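Local coordinates for porin (Rhodobacter blasticus, PDB 3PRN), which forms, as a homotrimer, outer-membrane channels that let small hydrophilic solutes up to about 0.6 kDa diffuse passively, at residues I26-G37 / A49-D57; G63-F71 / F115-A123. The protein carries 1 engineered substitution. One frame throughout, in Å; residues are numbered along the deposited sequence.

Contact 1: residues I26-G37 / A49-D57. With MG (magnesium ion), chain B.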
loop_
_atom_site.group_PDB
_atom_site.type_symbol
_atom_site.label_atom_id
_atom_site.label_comp_id
_atom_site.label_asym_id
_atom_site.label_seq_id
_atom_site.Cartn_x
_atom_site.Cartn_y
_atom_site.Cartn_z
ATOM N N ILE A 26 -6.151 4.765 -26.879
ATOM C CA ILE A 26 -5.860 5.402 -25.590
ATOM C C ILE A 26 -4.391 5.112 -25.157
ATOM O O ILE A 26 -3.745 4.267 -25.759
ATOM C CB ILE A 26 -6.767 4.902 -24.450
ATOM C CG1 ILE A 26 -6.542 3.411 -24.226
ATOM C CG2 ILE A 26 -8.212 5.278 -24.713
ATOM C CD1 ILE A 26 -7.254 2.860 -23.018
ATOM N N ILE A 27 -3.918 5.814 -24.138
ATOM C CA ILE A 27 -2.600 5.483 -23.550
ATOM C C ILE A 27 -2.831 4.497 -22.431
ATOM O O ILE A 27 -3.485 4.841 -21.409
ATOM C CB ILE A 27 -1.847 6.697 -23.019
ATOM C CG1 ILE A 27 -1.395 7.482 -24.293
ATOM C CG2 ILE A 27 -0.619 6.361 -22.184
ATOM C CD1 ILE A 27 -1.067 8.918 -23.945
ATOM N N SER A 28 -2.435 3.255 -22.628
ATOM C CA SER A 28 -2.681 2.219 -21.638
ATOM C C SER A 28 -1.365 1.967 -20.890
ATOM O O SER A 28 -0.338 1.732 -21.533
ATOM C CB SER A 28 -3.153 0.927 -22.312
ATOM O OG SER A 28 -3.224 -0.136 -21.387
ATOM N N SER A 29 -1.468 1.853 -19.569
ATOM C CA SER A 29 -0.241 1.679 -18.785
ATOM C C SER A 29 -0.510 0.905 -17.513
ATOM O O SER A 29 -1.663 0.765 -17.090
ATOM C CB SER A 29 0.337 3.076 -18.481
ATOM O OG SER A 29 -0.588 3.825 -17.757
ATOM N N ARG A 30 0.576 0.371 -16.943
ATOM C CA ARG A 30 0.412 -0.471 -15.738
ATOM C C ARG A 30 1.666 -0.305 -14.866
ATOM O O ARG A 30 2.776 -0.278 -15.390
ATOM C CB ARG A 30 0.284 -1.938 -16.156
ATOM C CG ARG A 30 0.441 -2.920 -14.968
ATOM C CD ARG A 30 0.291 -4.359 -15.382
ATOM N NE ARG A 30 -1.050 -4.674 -15.834
ATOM C CZ ARG A 30 -1.428 -5.908 -16.236
ATOM N NH1 ARG A 30 -0.597 -6.931 -16.238
ATOM N NH2 ARG A 30 -2.684 -6.035 -16.634
ATOM N N LEU A 31 1.477 -0.226 -13.562
ATOM C CA LEU A 31 2.613 -0.268 -12.647
ATOM C C LEU A 31 2.418 -1.508 -11.753
ATOM O O LEU A 31 1.309 -1.625 -11.155
ATOM C CB LEU A 31 2.724 0.995 -11.821
ATOM C CG LEU A 31 3.695 0.897 -10.623
ATOM C CD1 LEU A 31 5.099 0.671 -11.155
ATOM C CD2 LEU A 31 3.651 2.186 -9.825
ATOM N N ARG A 32 3.374 -2.425 -11.699
ATOM C CA ARG A 32 3.238 -3.578 -10.826
ATOM C C ARG A 32 4.417 -3.599 -9.827
ATOM O O ARG A 32 5.605 -3.552 -10.229
ATOM C CB ARG A 32 3.221 -4.919 -11.618
ATOM C CG ARG A 32 3.210 -6.123 -10.647
ATOM C CD ARG A 32 3.317 -7.437 -11.484
ATOM N NE ARG A 32 2.017 -7.710 -12.094
ATOM C CZ ARG A 32 1.723 -8.745 -12.883
ATOM N NH1 ARG A 32 2.648 -9.681 -13.176
ATOM N NH2 ARG A 32 0.484 -8.859 -13.374
ATOM N N ILE A 33 4.100 -3.691 -8.524
ATOM C CA ILE A 33 5.108 -3.862 -7.505
ATOM C C ILE A 33 4.829 -5.149 -6.737
ATOM O O ILE A 33 3.717 -5.292 -6.214
ATOM C CB ILE A 33 5.113 -2.686 -6.496
ATOM C CG1 ILE A 33 5.565 -1.378 -7.147
ATOM C CG2 ILE A 33 6.059 -2.920 -5.315
ATOM C CD1 ILE A 33 5.013 -0.143 -6.446
ATOM N N ASN A 34 5.819 -6.029 -6.602
ATOM C CA ASN A 34 5.651 -7.245 -5.804
ATOM C C ASN A 34 6.485 -7.068 -4.506
ATOM O O ASN A 34 7.668 -6.643 -4.570
ATOM C CB ASN A 34 6.180 -8.466 -6.548
ATOM C CG ASN A 34 5.437 -8.752 -7.852
ATOM O OD1 ASN A 34 4.211 -8.899 -7.856
ATOM N ND2 ASN A 34 6.203 -8.853 -8.930
ATOM N N ILE A 35 5.895 -7.424 -3.394
ATOM C CA ILE A 35 6.615 -7.333 -2.109
ATOM C C ILE A 35 6.721 -8.789 -1.649
ATOM O O ILE A 35 5.680 -9.444 -1.481
ATOM C CB ILE A 35 5.780 -6.519 -1.120
ATOM C CG1 ILE A 35 5.487 -5.154 -1.766
ATOM C CG2 ILE A 35 6.493 -6.433 0.213
ATOM C CD1 ILE A 35 4.689 -4.300 -0.809
ATOM N N VAL A 36 7.945 -9.265 -1.499
ATOM C CA VAL A 36 8.148 -10.666 -1.112
ATOM C C VAL A 36 8.956 -10.771 0.165
ATOM O O VAL A 36 10.050 -10.195 0.284
ATOM C CB VAL A 36 8.948 -11.331 -2.273
ATOM C CG1 VAL A 36 9.203 -12.811 -1.967
ATOM C CG2 VAL A 36 8.152 -11.185 -3.560
ATOM N N GLY A 37 8.441 -11.444 1.185
ATOM C CA GLY A 37 9.168 -11.624 2.450
ATOM C C GLY A 37 9.589 -13.118 2.460
ATOM O O GLY A 37 8.756 -13.996 2.143
ATOM N N ALA A 49 6.211 -15.173 1.736
ATOM C CA ALA A 49 4.900 -14.540 1.686
ATOM C C ALA A 49 4.995 -13.478 0.577
ATOM O O ALA A 49 6.081 -12.900 0.392
ATOM C CB ALA A 49 4.388 -13.975 2.985
ATOM N N LYS A 50 3.938 -13.260 -0.201
ATOM C CA LYS A 50 3.999 -12.206 -1.186
ATOM C C LYS A 50 2.685 -11.415 -1.247
ATOM O O LYS A 50 1.572 -11.933 -1.042
ATOM C CB LYS A 50 4.379 -12.772 -2.516
ATOM C CG LYS A 50 3.331 -12.730 -3.621
ATOM C CD LYS A 50 3.982 -12.834 -5.016
ATOM C CE LYS A 50 3.278 -13.818 -5.955
ATOM N NZ LYS A 50 4.000 -14.034 -7.221
ATOM N N LEU A 51 2.887 -10.143 -1.544
ATOM C CA LEU A 51 1.787 -9.204 -1.704
ATOM C C LEU A 51 2.048 -8.470 -3.049
ATOM O O LEU A 51 3.230 -8.172 -3.361
ATOM C CB LEU A 51 1.740 -8.213 -0.561
ATOM C CG LEU A 51 0.541 -7.297 -0.474
ATOM C CD1 LEU A 51 -0.722 -8.071 -0.116
ATOM C CD2 LEU A 51 0.763 -6.205 0.559
ATOM N N ARG A 52 1.011 -8.119 -3.791
ATOM C CA ARG A 52 1.164 -7.327 -5.013
ATOM C C ARG A 52 0.373 -6.006 -4.926
ATOM O O ARG A 52 -0.769 -5.955 -4.398
ATOM C CB ARG A 52 0.635 -8.116 -6.230
ATOM C CG ARG A 52 0.685 -7.407 -7.572
ATOM C CD ARG A 52 0.497 -8.396 -8.737
ATOM N NE ARG A 52 1.701 -9.319 -8.795
ATOM C CZ ARG A 52 1.747 -10.341 -9.647
ATOM N NH1 ARG A 52 0.710 -10.591 -10.501
ATOM N NH2 ARG A 52 2.813 -11.118 -9.728
ATOM N N MET A 53 0.928 -4.925 -5.445
ATOM C CA MET A 53 0.280 -3.626 -5.571
ATOM C C MET A 53 0.369 -3.312 -7.080
ATOM O O MET A 53 1.437 -3.207 -7.654
ATOM C CB MET A 53 0.962 -2.493 -4.787
ATOM C CG MET A 53 0.777 -2.773 -3.259
ATOM S SD MET A 53 1.679 -1.438 -2.337
ATOM C CE MET A 53 0.398 -0.191 -2.452
ATOM N N GLN A 54 -0.791 -3.390 -7.765
ATOM C CA GLN A 54 -0.814 -3.143 -9.187
ATOM C C GLN A 54 -1.845 -2.073 -9.536
ATOM O O GLN A 54 -2.965 -2.166 -9.034
ATOM C CB GLN A 54 -1.174 -4.409 -9.950
ATOM C CG GLN A 54 -1.121 -4.255 -11.486
ATOM C CD GLN A 54 -1.383 -5.619 -12.120
ATOM O OE1 GLN A 54 -0.570 -6.539 -11.849
ATOM N NE2 GLN A 54 -2.440 -5.767 -12.901
ATOM N N TRP A 55 -1.431 -1.136 -10.377
ATOM C CA TRP A 55 -2.315 -0.096 -10.859
ATOM C C TRP A 55 -2.390 -0.234 -12.398
ATOM O O TRP A 55 -1.360 -0.454 -13.072
ATOM C CB TRP A 55 -1.735 1.311 -10.491
ATOM C CG TRP A 55 -2.583 2.415 -11.099
ATOM C CD1 TRP A 55 -3.712 2.982 -10.564
ATOM C CD2 TRP A 55 -2.350 3.072 -12.358
ATOM N NE1 TRP A 55 -4.181 3.950 -11.402
ATOM C CE2 TRP A 55 -3.389 4.024 -12.524
ATOM C CE3 TRP A 55 -1.416 2.913 -13.381
ATOM C CZ2 TRP A 55 -3.504 4.814 -13.672
ATOM C CZ3 TRP A 55 -1.504 3.707 -14.516
ATOM C CH2 TRP A 55 -2.573 4.667 -14.651
ATOM N N ASP A 56 -3.580 -0.089 -12.936
ATOM C CA ASP A 56 -3.824 -0.022 -14.366
ATOM C C ASP A 56 -4.605 1.249 -14.721
ATOM O O ASP A 56 -5.421 1.723 -13.950
ATOM C CB ASP A 56 -4.640 -1.262 -14.842
ATOM C CG ASP A 56 -3.758 -2.534 -14.803
ATOM O OD1 ASP A 56 -3.119 -2.814 -15.818
ATOM O OD2 ASP A 56 -3.766 -3.242 -13.776
ATOM N N ASP A 57 -4.367 1.786 -15.915
ATOM C CA ASP A 57 -5.148 2.954 -16.353
ATOM C C ASP A 57 -6.627 2.553 -16.310
ATOM O O ASP A 57 -7.022 1.416 -16.621
ATOM C CB ASP A 57 -4.708 3.443 -17.745
ATOM C CG ASP A 57 -5.056 2.390 -18.776
ATOM O OD1 ASP A 57 -4.244 1.450 -18.950
ATOM O OD2 ASP A 57 -6.161 2.464 -19.364
HETATM MG MG MG B . -4.615 -0.401 -19.901
HETATM O O HOH W 1 -3.129 -1.565 -18.264
HETATM O O HOH W 2 -6.281 -1.064 -18.171
HETATM O O HOH W 3 -6.535 0.311 -20.948
#

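Contact 2: residues G63-F71 / F115-A123. With C8E ((hydroxyethyloxy)tri(ethyloxy)octane), chain C; C8E ((hydroxyethyloxy)tri(ethyloxy)octane), chain D.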
loop_
_atom_site.group_PDB
_atom_site.type_symbol
_atom_site.label_atom_id
_atom_site.label_comp_id
_atom_site.label_asym_id
_atom_site.label_seq_id
_atom_site.Cartn_x
_atom_site.Cartn_y
_atom_site.Cartn_z
ATOM N N GLY A 63 -6.499 5.017 -7.568
ATOM C CA GLY A 63 -5.713 4.587 -6.423
ATOM C C GLY A 63 -5.173 3.150 -6.578
ATOM O O GLY A 63 -5.539 2.446 -7.529
ATOM N N THR A 64 -4.289 2.793 -5.664
ATOM C CA THR A 64 -3.677 1.462 -5.747
ATOM C C THR A 64 -3.710 0.848 -4.336
ATOM O O THR A 64 -3.385 1.585 -3.355
ATOM C CB THR A 64 -2.184 1.614 -6.146
ATOM O OG1 THR A 64 -2.121 2.403 -7.352
ATOM C CG2 THR A 64 -1.483 0.274 -6.470
ATOM N N ALA A 65 -3.948 -0.424 -4.284
ATOM C CA ALA A 65 -3.995 -1.147 -3.017
ATOM C C ALA A 65 -3.293 -2.515 -3.191
ATOM O O ALA A 65 -2.869 -2.804 -4.301
ATOM C CB ALA A 65 -5.436 -1.360 -2.562
ATOM N N GLY A 66 -3.140 -3.191 -2.067
ATOM C CA GLY A 66 -2.518 -4.522 -2.136
ATOM C C GLY A 66 -3.679 -5.531 -2.401
ATOM O O GLY A 66 -4.867 -5.230 -2.189
ATOM N N ASN A 67 -3.284 -6.712 -2.842
ATOM C CA ASN A 67 -4.211 -7.826 -3.088
ATOM C C ASN A 67 -4.262 -8.731 -1.831
ATOM O O ASN A 67 -3.818 -8.299 -0.737
ATOM C CB ASN A 67 -3.841 -8.600 -4.345
ATOM C CG ASN A 67 -2.510 -9.280 -4.292
ATOM O OD1 ASN A 67 -1.718 -9.011 -3.375
ATOM N ND2 ASN A 67 -2.182 -10.145 -5.236
ATOM N N ALA A 68 -4.766 -9.977 -1.974
ATOM C CA ALA A 68 -4.778 -10.884 -0.796
ATOM C C ALA A 68 -3.477 -11.690 -0.842
ATOM O O ALA A 68 -2.878 -11.909 -1.928
ATOM C CB ALA A 68 -5.990 -11.809 -0.938
ATOM N N ALA A 69 -2.955 -12.072 0.330
ATOM C CA ALA A 69 -1.631 -12.654 0.446
ATOM C C ALA A 69 -1.557 -14.097 -0.046
ATOM O O ALA A 69 -2.556 -14.825 -0.068
ATOM C CB ALA A 69 -1.231 -12.739 1.962
ATOM N N GLN A 70 -0.343 -14.444 -0.412
ATOM C CA GLN A 70 0.030 -15.802 -0.803
ATOM C C GLN A 70 1.181 -16.215 0.146
ATOM O O GLN A 70 2.098 -15.388 0.364
ATOM C CB GLN A 70 0.489 -15.843 -2.258
ATOM C CG GLN A 70 0.907 -17.249 -2.690
ATOM C CD GLN A 70 1.593 -17.284 -4.052
ATOM O OE1 GLN A 70 2.801 -17.499 -4.125
ATOM N NE2 GLN A 70 0.886 -17.088 -5.149
ATOM N N PHE A 71 1.210 -17.441 0.643
ATOM C CA PHE A 71 2.218 -17.981 1.508
ATOM C C PHE A 71 2.764 -19.286 0.902
ATOM O O PHE A 71 2.008 -20.045 0.313
ATOM C CB PHE A 71 1.725 -18.328 2.927
ATOM C CG PHE A 71 0.938 -17.203 3.553
ATOM C CD1 PHE A 71 -0.404 -17.062 3.272
ATOM C CD2 PHE A 71 1.570 -16.265 4.361
ATOM C CE1 PHE A 71 -1.164 -15.995 3.800
ATOM C CE2 PHE A 71 0.799 -15.229 4.937
ATOM C CZ PHE A 71 -0.555 -15.098 4.643
ATOM N N PHE A 115 -9.939 -20.171 -12.391
ATOM C CA PHE A 115 -9.282 -19.341 -11.372
ATOM C C PHE A 115 -7.792 -19.179 -11.693
ATOM O O PHE A 115 -7.132 -20.042 -12.275
ATOM C CB PHE A 115 -9.424 -19.993 -9.994
ATOM C CG PHE A 115 -10.824 -19.942 -9.457
ATOM C CD1 PHE A 115 -11.570 -18.770 -9.612
ATOM C CD2 PHE A 115 -11.360 -21.035 -8.811
ATOM C CE1 PHE A 115 -12.860 -18.706 -9.126
ATOM C CE2 PHE A 115 -12.653 -20.959 -8.324
ATOM C CZ PHE A 115 -13.384 -19.815 -8.464
ATOM N N ALA A 116 -7.269 -18.033 -11.234
ATOM C CA ALA A 116 -5.809 -17.800 -11.417
ATOM C C ALA A 116 -5.396 -16.849 -10.294
ATOM O O ALA A 116 -6.280 -16.208 -9.687
ATOM C CB ALA A 116 -5.562 -17.176 -12.790
ATOM N N TYR A 117 -4.099 -16.644 -10.098
ATOM C CA TYR A 117 -3.684 -15.666 -9.083
ATOM C C TYR A 117 -4.412 -14.321 -9.241
ATOM O O TYR A 117 -4.429 -13.764 -10.336
ATOM C CB TYR A 117 -2.176 -15.415 -9.281
ATOM C CG TYR A 117 -1.547 -14.489 -8.262
ATOM C CD1 TYR A 117 -1.350 -14.875 -6.957
ATOM C CD2 TYR A 117 -1.172 -13.205 -8.647
ATOM C CE1 TYR A 117 -0.754 -14.003 -6.022
ATOM C CE2 TYR A 117 -0.561 -12.328 -7.729
ATOM C CZ TYR A 117 -0.354 -12.736 -6.439
ATOM O OH TYR A 117 0.227 -11.865 -5.528
ATOM N N ASN A 118 -4.933 -13.765 -8.151
ATOM C CA ASN A 118 -5.695 -12.494 -8.283
ATOM C C ASN A 118 -4.751 -11.331 -8.022
ATOM O O ASN A 118 -4.260 -11.189 -6.867
ATOM C CB ASN A 118 -6.852 -12.473 -7.266
ATOM C CG ASN A 118 -7.807 -13.645 -7.554
ATOM O OD1 ASN A 118 -8.271 -13.775 -8.679
ATOM N ND2 ASN A 118 -8.098 -14.442 -6.545
ATOM N N SER A 119 -4.484 -10.531 -9.033
ATOM C CA SER A 119 -3.521 -9.455 -8.869
ATOM C C SER A 119 -4.012 -8.282 -8.045
ATOM O O SER A 119 -3.126 -7.533 -7.576
ATOM C CB SER A 119 -3.030 -8.919 -10.222
ATOM O OG SER A 119 -2.157 -9.838 -10.831
ATOM N N LYS A 120 -5.305 -8.106 -7.877
ATOM C CA LYS A 120 -5.864 -6.966 -7.213
ATOM C C LYS A 120 -6.997 -7.323 -6.258
ATOM O O LYS A 120 -7.425 -8.485 -6.301
ATOM C CB LYS A 120 -6.549 -6.075 -8.294
ATOM C CG LYS A 120 -5.466 -5.468 -9.204
ATOM C CD LYS A 120 -6.151 -4.473 -10.141
ATOM C CE LYS A 120 -5.120 -3.837 -11.043
ATOM N NZ LYS A 120 -5.729 -2.980 -12.084
ATOM N N TYR A 121 -7.478 -6.356 -5.512
ATOM C CA TYR A 121 -8.603 -6.540 -4.608
ATOM C C TYR A 121 -9.858 -6.737 -5.502
ATOM O O TYR A 121 -9.803 -6.496 -6.722
ATOM C CB TYR A 121 -8.742 -5.300 -3.723
ATOM C CG TYR A 121 -9.307 -4.084 -4.480
ATOM C CD1 TYR A 121 -10.676 -3.856 -4.623
ATOM C CD2 TYR A 121 -8.436 -3.176 -5.044
ATOM C CE1 TYR A 121 -11.175 -2.737 -5.273
ATOM C CE2 TYR A 121 -8.897 -2.057 -5.720
ATOM C CZ TYR A 121 -10.261 -1.837 -5.824
ATOM O OH TYR A 121 -10.690 -0.716 -6.536
ATOM N N ASP A 122 -10.947 -7.191 -4.945
ATOM C CA ASP A 122 -12.205 -7.322 -5.731
ATOM C C ASP A 122 -13.324 -6.595 -4.985
ATOM O O ASP A 122 -13.700 -7.071 -3.920
ATOM C CB ASP A 122 -12.593 -8.786 -5.883
ATOM C CG ASP A 122 -13.912 -8.935 -6.659
ATOM O OD1 ASP A 122 -14.719 -8.010 -6.807
ATOM O OD2 ASP A 122 -14.136 -10.051 -7.156
ATOM N N ALA A 123 -13.823 -5.477 -5.505
ATOM C CA ALA A 123 -14.827 -4.706 -4.749
ATOM C C ALA A 123 -16.167 -5.428 -4.617
ATOM O O ALA A 123 -16.889 -5.072 -3.685
ATOM C CB ALA A 123 -15.066 -3.318 -5.390
HETATM C C1 C8E C . -8.743 -2.737 1.368
HETATM C C2 C8E C . -8.107 -2.396 0.103
HETATM C C3 C8E C . -8.788 -1.293 -0.575
HETATM C C4 C8E C . -9.686 -1.923 -1.543
HETATM C C5 C8E C . -11.035 -1.412 -1.165
HETATM C C6 C8E C . -11.572 -0.615 -2.218
HETATM C C7 C8E C . -12.974 -0.756 -1.944
HETATM C C8 C8E C . -13.758 0.140 -2.812
HETATM O O9 C8E C . -15.100 -0.241 -3.160
HETATM C C10 C8E C . -16.085 0.043 -2.181
HETATM C C11 C8E C . -17.414 -0.388 -2.753
HETATM O O12 C8E C . -17.709 0.245 -4.037
HETATM C C13 C8E C . -17.380 -0.461 -5.288
HETATM C C14 C8E C . -16.236 0.004 -6.242
HETATM O O15 C8E C . -16.141 -0.051 -7.707
HETATM C C16 C8E C . -15.232 -1.071 -8.171
HETATM C C17 C8E C . -13.727 -0.909 -7.912
HETATM O O18 C8E C . -12.649 -1.679 -8.399
HETATM C C19 C8E C . -12.464 -1.947 -9.810
HETATM C C20 C8E C . -11.019 -1.526 -10.435
HETATM O O21 C8E C . -11.221 -0.544 -11.462
HETATM C C1 C8E D . -7.992 1.493 -4.438
HETATM C C2 C8E D . -7.376 2.325 -3.413
HETATM C C3 C8E D . -8.244 2.495 -2.247
HETATM C C4 C8E D . -8.926 3.772 -2.448
HETATM C C5 C8E D . -10.373 3.414 -2.422
HETATM C C6 C8E D . -11.012 4.031 -1.306
HETATM C C7 C8E D . -12.362 4.081 -1.790
HETATM C C8 C8E D . -13.273 4.528 -0.723
HETATM O O9 C8E D . -14.477 5.223 -1.093
HETATM C C10 C8E D . -15.554 4.395 -1.499
HETATM C C11 C8E D . -16.721 5.305 -1.798
HETATM O O12 C8E D . -17.076 6.159 -0.667
HETATM C C13 C8E D . -16.530 7.527 -0.591
HETATM C C14 C8E D . -15.463 7.951 0.465
HETATM O O15 C8E D . -15.277 9.231 1.164
HETATM C C16 C8E D . -14.141 9.975 0.675
HETATM C C17 C8E D . -12.726 9.436 0.929
HETATM O O18 C8E D . -11.480 10.055 0.692
HETATM C C19 C8E D . -11.161 11.375 1.196
HETATM C C20 C8E D . -9.810 11.488 2.101
HETATM O O21 C8E D . -10.165 11.940 3.416
HETATM O O HOH W 4 -2.777 -4.937 -6.413
HETATM O O HOH W 5 -5.375 -4.254 -5.550
HETATM O O HOH W 6 -0.312 -12.377 -3.006
HETATM O O HOH W 7 -7.017 -10.355 -4.011
#

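Contact 1: residues I26-G37 / A49-D57
The antiparallel hairpin formed by strands 25-39 and 46-56 of the porin barrel carries a ladder of polar side chains on one face and a magnesium site at one end. Arg30 and Asp56 form a salt bridge, NE to the syn lone pair of OD1 at 2.8 Å and nearly straight (172°), although the guanidinium and carboxylate planes are perpendicular. Asp56 OD2 takes Gln54 NE2 and, outside the hairpin, Lys120. Arg32 grips Gln54 side-on, NE and NH2 both reaching OE1 from the same face of the amide, with NE at 2.9 Å. Its guanidinium lies flat on that of Arg52, centres 3.6 Å apart and planes at 11°, while Arg52 NE reaches Asn34 OD1 at 2.7 Å in the amide plane. Replacing Arg32 by an alanine is likely to leave Gln54 OE1 without these donors and one face of Arg52 without its stack, though Asn34 and Ser119 would still hold it. Magnesium is bound by Ser28 OG (2.1 Å), Asp57 OD1 (2.1 Å) and three waters; Ser28 OG also hydrogen-bonds Glu103, and Asp57 OD1 accepts Ser29 N. Leu31, Ile33, Ile35, Leu51 and Met53 pack at the trimer interface, the charged face lining the barrel interior of this porin hairpin.

Contact 2: residues G63-F71 / F115-A123
The two segments, 63-71 and 115-123, run in roughly opposed directions, 146° apart end to end over their touching parts, and their backbones come nearest at Asn67 and Lys120, whose CA atoms are 4.5 Å apart. Asn67 carries the direct polar contact. Its CG sits between the backbone N and the carbonyl carbon (chi1 63°), which turns the amide toward 115-123, and ND2 gives both of its hydrogens across the gap. One goes to Asn118 O at 2.8 Å, in the plane of that carbonyl; the other goes to Tyr117 OH at 3.0 Å with an N-H...O angle of 163°, and the hydroxyl lies almost in the amide plane. Two bonds on one nitrogen fix the rotation of the amide, whose OD1 is taken by Arg52 N. The Tyr117 ring stands steeply to this amide. Gln70 crosses the same ring at about a right angle, its NE2 lying 3.6 Å from Tyr117 CE1, while that nitrogen is hydrogen-bonded to Asn84 O. Water extends the join: one molecule donates to Ala68 O and accepts from Tyr117 OH at 2.6 Å, and another links Ala68 N with Lys120 O. At the far end Ala65 CB meets Tyr121 CD2 at 4.3 Å, and C4 of the C8E detergent of chain C lies over one face of the Tyr121 ring, offset toward the rim. Segment 115-123 belongs to the loop between strands 78-83 and 131-138, consistent with the loop that in general porins folds inward and narrows the pore. It packs against the chain leading into strand 70-75, with strand 46-56 alongside, where Arg52 reaches Ser119 and Lys50 makes a cation-pi contact with Tyr117, and with the third subunit touching Ala65 and Ala68.

Both segments of contact 1 precede those of contact 2 in sequence, and the centres of the two contacts lie about 10 Å apart. They meet through strand 46-56, which pairs in contact 1 with strand 25-39 and adjoins strand 70-75 in the 16-stranded antiparallel barrel. Lys50 N lies 2.9 Å from Gln70 O, a probable hydrogen bond between these neighbours, and Leu51 packs on Asn67. A salt bridge joins the loop to the wall: Lys120 NZ is 2.6 Å from Asp56 OD2, and it also bridges to Asp59. These ties probably help to hold the inward-folded loop against the barrel wall at the pore, while both contacts also touch the third subunit of the trimer.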